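Local coordinates for protein virulence factor (Pectobacterium carotovorum, PDB 2W3Y) that acts as a virulence factor of a Drosophila pathogen, is S-palmitoylated and binds to lipid vesicles, at residues Y170-D176 with K188-Y194; Y44-N50 with S260-F266. All coordinates share one frame; numbering follows the deposited sequence.

Contact 1 (Y170-D176 with K188-Y194); sequences YAYSTHD and KPRFLIY. With PLM (palmitic acid), chain C.
Y172 turns its ring across to L192 through a chi1 of 71°, which sets CG between its own backbone N and carbonyl carbon. R190 reaches D176 by a bend at chi3 (-83°) in an otherwise extended chain. Both lie on the same face of an antiparallel strand pair. L192 CB lies over a face of the Y172 ring, a CH-pi contact 3.8 Å from the ring centroid. The far edge of Y172 points at the face of Y194, an edge-to-face pair with planes at 80°. Y172 OH stands over that face, 3.4 Å from Y194 CZ, and is hydrogen-bonded to the carbonyl of A133. The terminal palmitate carbon CF rests over a face of the Y170 ring, 3.6 Å from Y170 CG, and also reaches Y194 CD2 at 3.8 Å. The two tyrosines probably help hold the end of the acyl chain.

Further along this face, R190 and D176 form a salt bridge. R190 NH2 gives D176 OD1 a nearly straight bond of 3.0 Å in the guanidinium plane, and R190 NE makes a weak one to D176 OD2. T174 OG1 donates to D176 OD1 as well, so this oxygen has two donors, while Y275 bonds OD2. On the other face, S173 OG and H175 NE2 are 2.8 Å apart in a hydrogen bond.

The pair forms a long beta hairpin in the mixed sheet. Strand 40-49 borders it beside 166-179, and strand 214-228 borders 185-198. Helices 57-81 and 91-105 cover the face of A171, S173, F191 and I193.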
# COMPACT_ATOMS: atom_id res chain seq x y z
N TYR A 170 0.53 -4.38 4.00
CA TYR A 170 0.31 -3.02 3.53
C TYR A 170 0.04 -3.10 2.03
O TYR A 170 0.87 -3.59 1.28
CB TYR A 170 1.52 -2.12 3.79
CG TYR A 170 1.50 -1.47 5.15
CD1 TYR A 170 1.46 -2.26 6.29
CD2 TYR A 170 1.49 -0.07 5.31
CE1 TYR A 170 1.43 -1.70 7.55
CE2 TYR A 170 1.45 0.51 6.60
CZ TYR A 170 1.41 -0.34 7.71
OH TYR A 170 1.38 0.11 9.01
N ALA A 171 -1.15 -2.64 1.63
CA ALA A 171 -1.54 -2.52 0.22
C ALA A 171 -1.72 -1.03 -0.04
O ALA A 171 -2.73 -0.44 0.37
CB ALA A 171 -2.80 -3.28 -0.04
N TYR A 172 -0.73 -0.42 -0.69
CA TYR A 172 -0.61 1.02 -0.70
C TYR A 172 -0.01 1.60 -1.96
O TYR A 172 0.47 0.85 -2.83
CB TYR A 172 0.15 1.52 0.56
CG TYR A 172 1.65 1.22 0.64
CD1 TYR A 172 2.60 2.24 0.49
CD2 TYR A 172 2.13 -0.08 0.90
CE1 TYR A 172 3.99 1.98 0.59
CE2 TYR A 172 3.50 -0.35 1.00
CZ TYR A 172 4.43 0.69 0.86
OH TYR A 172 5.78 0.44 0.96
N SER A 173 -0.09 2.93 -2.08
CA SER A 173 0.64 3.68 -3.09
C SER A 173 1.39 4.84 -2.44
O SER A 173 0.99 5.31 -1.36
CB SER A 173 -0.31 4.20 -4.21
OG SER A 173 -1.25 5.15 -3.73
N THR A 174 2.50 5.24 -3.06
CA THR A 174 3.25 6.44 -2.68
C THR A 174 3.30 7.39 -3.88
O THR A 174 3.31 6.96 -5.04
CB THR A 174 4.70 6.18 -2.18
OG1 THR A 174 5.56 5.90 -3.29
CG2 THR A 174 4.76 5.03 -1.16
N HIS A 175 3.29 8.67 -3.57
CA HIS A 175 3.24 9.71 -4.59
C HIS A 175 4.37 10.68 -4.23
O HIS A 175 4.23 11.51 -3.32
CB HIS A 175 1.80 10.30 -4.66
CG HIS A 175 0.78 9.26 -4.98
ND1 HIS A 175 0.42 8.95 -6.28
CD2 HIS A 175 0.16 8.35 -4.19
CE1 HIS A 175 -0.43 7.93 -6.26
NE2 HIS A 175 -0.59 7.54 -5.01
N ASP A 176 5.52 10.46 -4.88
CA ASP A 176 6.77 11.14 -4.56
C ASP A 176 6.93 12.42 -5.34
O ASP A 176 6.95 12.40 -6.56
CB ASP A 176 8.00 10.29 -4.89
CG ASP A 176 7.95 8.88 -4.32
OD1 ASP A 176 7.19 8.62 -3.37
OD2 ASP A 176 8.68 8.04 -4.87
N LYS A 188 6.83 10.72 -9.03
CA LYS A 188 6.91 9.27 -9.18
C LYS A 188 5.78 8.58 -8.41
O LYS A 188 5.77 8.59 -7.18
CB LYS A 188 8.28 8.74 -8.70
CG LYS A 188 8.53 7.25 -8.98
CD LYS A 188 9.76 6.70 -8.23
CE LYS A 188 11.07 7.31 -8.72
NZ LYS A 188 11.31 7.09 -10.19
N PRO A 189 4.78 8.03 -9.14
CA PRO A 189 3.77 7.22 -8.45
C PRO A 189 4.15 5.73 -8.38
O PRO A 189 4.43 5.12 -9.42
CB PRO A 189 2.52 7.42 -9.30
CG PRO A 189 3.03 7.71 -10.70
CD PRO A 189 4.47 8.20 -10.57
N ARG A 190 4.14 5.16 -7.17
CA ARG A 190 4.46 3.72 -6.98
C ARG A 190 3.30 2.92 -6.37
O ARG A 190 2.60 3.42 -5.47
CB ARG A 190 5.68 3.56 -6.07
CG ARG A 190 7.00 4.09 -6.62
CD ARG A 190 8.13 3.97 -5.56
NE ARG A 190 8.14 5.08 -4.59
CZ ARG A 190 8.65 5.02 -3.35
NH1 ARG A 190 9.21 3.89 -2.92
NH2 ARG A 190 8.61 6.08 -2.53
N PHE A 191 3.12 1.69 -6.88
CA PHE A 191 2.18 0.68 -6.39
C PHE A 191 3.00 -0.36 -5.62
O PHE A 191 3.95 -0.94 -6.17
CB PHE A 191 1.46 0.05 -7.60
CG PHE A 191 0.59 -1.14 -7.28
CD1 PHE A 191 -0.76 -0.99 -6.96
CD2 PHE A 191 1.10 -2.45 -7.37
CE1 PHE A 191 -1.57 -2.12 -6.71
CE2 PHE A 191 0.31 -3.56 -7.11
CZ PHE A 191 -1.02 -3.40 -6.78
N LEU A 192 2.67 -0.57 -4.35
CA LEU A 192 3.44 -1.45 -3.44
C LEU A 192 2.57 -2.39 -2.60
O LEU A 192 1.58 -1.94 -2.01
CB LEU A 192 4.32 -0.60 -2.50
CG LEU A 192 5.40 0.26 -3.17
CD1 LEU A 192 5.87 1.42 -2.29
CD2 LEU A 192 6.60 -0.59 -3.64
N ILE A 193 2.91 -3.69 -2.56
CA ILE A 193 2.28 -4.64 -1.63
C ILE A 193 3.37 -5.27 -0.77
O ILE A 193 4.28 -5.90 -1.29
CB ILE A 193 1.45 -5.78 -2.30
CG1 ILE A 193 0.62 -5.31 -3.52
CG2 ILE A 193 0.61 -6.51 -1.23
CD1 ILE A 193 -0.71 -4.58 -3.19
N TYR A 194 3.29 -5.03 0.54
CA TYR A 194 4.29 -5.53 1.50
C TYR A 194 3.58 -6.48 2.42
O TYR A 194 2.40 -6.27 2.74
CB TYR A 194 4.90 -4.39 2.32
CG TYR A 194 5.98 -3.59 1.63
CD1 TYR A 194 6.07 -3.50 0.23
CD2 TYR A 194 6.89 -2.87 2.38
CE1 TYR A 194 7.07 -2.75 -0.37
CE2 TYR A 194 7.89 -2.12 1.79
CZ TYR A 194 7.97 -2.06 0.41
OH TYR A 194 8.98 -1.30 -0.15
C1 PLM C . 0.65 1.83 17.58
O2 PLM C . 0.20 1.70 18.75
C2 PLM C . 1.25 0.63 16.85
C3 PLM C . 0.39 0.12 15.70
C4 PLM C . 0.99 -1.11 15.01
C5 PLM C . 2.13 -0.75 14.05
C6 PLM C . 3.10 -1.92 13.83
C7 PLM C . 3.96 -1.70 12.59
C8 PLM C . 5.32 -2.40 12.66
C9 PLM C . 5.33 -3.59 11.70
CA PLM C . 6.26 -3.42 10.51
CB PLM C . 5.49 -3.32 9.20
CC PLM C . 6.30 -2.57 8.16
CD PLM C . 5.45 -1.61 7.34
CE PLM C . 5.52 -1.98 5.87
CF PLM C . 5.07 -0.82 4.98

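Contact 2 (Y44-N50 with S260-F266); sequences YQTYQFN and SYFDDIF
Y47 and F266 lie side by side and point the same way, on one face of a parallel strand pair. The edge of F266 is turned toward the face of Y47 in an offset edge-to-face pair, planes at 66°, with F266 CE2 3.6 Å from Y47 CD1. F49 flanks F266 differently: their planes are only 27° apart but slid past each other, and F49 CE1 comes to 3.9 Å from F266 CD2. The three rings form an aromatic cluster. Beyond Y47, the Q45 amide lies across F262 CB. Y47 OH donates to Q45 OE1 at 2.6 Å, in the carbonyl plane on a lone pair, which helps fix the amide. Q45 bends at chi2 (-90°), and its NE2 bonds back to Y44 O from above that carbonyl's plane. Y44 O also accepts from F262 N.

On the opposite face, Q48 runs extended alongside I265, with OE1 3.5 Å from I265 CG1. Its NE2 bonds N50 O at 3.0 Å, and R64 bonds OE1. Backbone bonds join the strands from Y44 to N50. The last, from N50 N to F266 O, is 2.7 Å.

Strand 262-266 borders one side of strand 40-49, and strand 166-179 borders the other. Helices 125-134 and 142-159 pack on the face of Q45, Y47 and F266. Helix 57-81 packs on the face of T46, Q48 and I265, where R64 forms a salt bridge with D263.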
# COMPACT_ATOMS: atom_id res chain seq x y z
N TYR A 44 -4.83 -0.44 4.15
CA TYR A 44 -4.94 0.26 2.86
C TYR A 44 -4.49 1.71 3.00
O TYR A 44 -5.06 2.45 3.80
CB TYR A 44 -6.38 0.20 2.35
CG TYR A 44 -6.88 -1.17 1.99
CD1 TYR A 44 -6.45 -1.81 0.81
CD2 TYR A 44 -7.80 -1.83 2.80
CE1 TYR A 44 -6.93 -3.05 0.45
CE2 TYR A 44 -8.28 -3.11 2.44
CZ TYR A 44 -7.82 -3.70 1.27
OH TYR A 44 -8.29 -4.93 0.90
N GLN A 45 -3.47 2.14 2.25
CA GLN A 45 -2.89 3.48 2.47
C GLN A 45 -2.55 4.24 1.18
O GLN A 45 -2.26 3.64 0.15
CB GLN A 45 -1.62 3.38 3.34
CG GLN A 45 -1.74 2.47 4.54
CD GLN A 45 -2.22 3.19 5.78
OE1 GLN A 45 -1.46 3.94 6.40
NE2 GLN A 45 -3.49 3.00 6.14
N THR A 46 -2.59 5.57 1.26
CA THR A 46 -2.12 6.44 0.17
C THR A 46 -1.22 7.52 0.76
O THR A 46 -1.68 8.39 1.53
CB THR A 46 -3.29 7.12 -0.59
OG1 THR A 46 -4.22 6.13 -1.03
CG2 THR A 46 -2.78 7.88 -1.83
N TYR A 47 0.07 7.46 0.44
CA TYR A 47 1.01 8.43 0.97
C TYR A 47 1.47 9.36 -0.12
O TYR A 47 1.99 8.93 -1.15
CB TYR A 47 2.24 7.76 1.58
CG TYR A 47 1.94 6.77 2.69
CD1 TYR A 47 0.93 7.02 3.62
CD2 TYR A 47 2.68 5.59 2.81
CE1 TYR A 47 0.64 6.10 4.64
CE2 TYR A 47 2.41 4.67 3.84
CZ TYR A 47 1.39 4.95 4.75
OH TYR A 47 1.10 4.06 5.78
N GLN A 48 1.29 10.65 0.11
CA GLN A 48 1.90 11.64 -0.76
C GLN A 48 3.00 12.35 -0.02
O GLN A 48 2.78 12.86 1.08
CB GLN A 48 0.86 12.63 -1.30
CG GLN A 48 1.50 13.62 -2.27
CD GLN A 48 0.51 14.63 -2.83
OE1 GLN A 48 -0.68 14.34 -2.97
NE2 GLN A 48 1.01 15.82 -3.15
N PHE A 49 4.19 12.39 -0.61
CA PHE A 49 5.33 13.03 0.01
C PHE A 49 5.57 14.39 -0.62
O PHE A 49 6.04 14.47 -1.75
CB PHE A 49 6.59 12.14 -0.07
CG PHE A 49 6.41 10.80 0.57
CD1 PHE A 49 6.09 10.70 1.93
CD2 PHE A 49 6.53 9.64 -0.19
CE1 PHE A 49 5.91 9.43 2.54
CE2 PHE A 49 6.35 8.38 0.40
CZ PHE A 49 6.04 8.28 1.76
N ASN A 50 5.21 15.43 0.13
CA ASN A 50 5.30 16.84 -0.28
C ASN A 50 4.19 17.28 -1.22
O ASN A 50 3.76 16.52 -2.07
CB ASN A 50 6.67 17.17 -0.88
CG ASN A 50 7.81 16.92 0.09
OD1 ASN A 50 7.73 17.27 1.26
ND2 ASN A 50 8.89 16.31 -0.41
N SER A 260 -9.37 0.22 7.76
CA SER A 260 -7.91 0.36 7.82
C SER A 260 -7.31 1.46 6.93
O SER A 260 -6.09 1.51 6.76
CB SER A 260 -7.23 -0.97 7.47
OG SER A 260 -7.45 -1.30 6.09
N TYR A 261 -8.14 2.32 6.34
CA TYR A 261 -7.65 3.29 5.35
C TYR A 261 -7.14 4.59 5.97
O TYR A 261 -7.73 5.10 6.91
CB TYR A 261 -8.76 3.63 4.35
CG TYR A 261 -8.39 4.71 3.34
CD1 TYR A 261 -7.62 4.41 2.21
CD2 TYR A 261 -8.83 6.03 3.51
CE1 TYR A 261 -7.29 5.41 1.27
CE2 TYR A 261 -8.51 7.02 2.58
CZ TYR A 261 -7.75 6.71 1.47
OH TYR A 261 -7.45 7.71 0.57
N PHE A 262 -6.04 5.10 5.42
CA PHE A 262 -5.51 6.42 5.75
C PHE A 262 -4.85 7.01 4.51
O PHE A 262 -4.23 6.29 3.73
CB PHE A 262 -4.47 6.31 6.88
CG PHE A 262 -3.85 7.64 7.28
CD1 PHE A 262 -4.53 8.52 8.13
CD2 PHE A 262 -2.58 8.00 6.82
CE1 PHE A 262 -3.95 9.75 8.51
CE2 PHE A 262 -1.99 9.23 7.20
CZ PHE A 262 -2.68 10.11 8.03
N ASP A 263 -5.00 8.32 4.33
CA ASP A 263 -4.22 9.05 3.34
C ASP A 263 -3.71 10.34 3.95
O ASP A 263 -4.32 10.87 4.88
CB ASP A 263 -5.07 9.37 2.11
CG ASP A 263 -6.11 10.44 2.39
OD1 ASP A 263 -7.11 10.11 3.05
OD2 ASP A 263 -5.92 11.61 1.96
N ASP A 264 -2.60 10.85 3.43
CA ASP A 264 -2.09 12.14 3.86
C ASP A 264 -1.13 12.70 2.82
O ASP A 264 -0.60 11.95 1.97
CB ASP A 264 -1.39 12.01 5.22
CG ASP A 264 -1.45 13.32 6.05
OD1 ASP A 264 -2.07 14.32 5.59
OD2 ASP A 264 -0.85 13.33 7.15
N ILE A 265 -0.97 14.02 2.85
CA ILE A 265 0.15 14.68 2.21
C ILE A 265 1.14 15.03 3.31
O ILE A 265 0.87 15.89 4.17
CB ILE A 265 -0.27 15.96 1.39
CG1 ILE A 265 -1.24 15.56 0.28
CG2 ILE A 265 0.96 16.66 0.81
CD1 ILE A 265 -2.02 16.72 -0.35
N PHE A 266 2.26 14.32 3.32
CA PHE A 266 3.29 14.57 4.32
C PHE A 266 4.14 15.75 3.85
O PHE A 266 4.47 15.85 2.67
CB PHE A 266 4.17 13.33 4.49
CG PHE A 266 3.47 12.18 5.14
CD1 PHE A 266 3.30 12.13 6.52
CD2 PHE A 266 2.97 11.14 4.36
CE1 PHE A 266 2.66 11.07 7.12
CE2 PHE A 266 2.33 10.05 4.96
CZ PHE A 266 2.17 10.02 6.34

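How the contacts relate
After helix 9-18 and the short strand 36-37, the chain enters strand 40-49, which supplies residues 44-50 of contact 2. It then passes through helices 57-81, 91-105, 125-134 and 142-159 before reaching the hairpin. Contact 1 closes a short loop there, with 11 residues between its segments. The chain continues through strand 214-228 and two helices. It returns at 260-266, where contact 2 closes a loop with 209 residues between its segments. Contact 1 is therefore nested inside contact 2. Strands 40-49 and 166-179 are parallel neighbours, and probable hydrogen bonds join H175 to Y47 and F49. Together the contacts tie strand 40-49, the hairpin 166-179/185-198 and strand 262-266 into one mixed sheet.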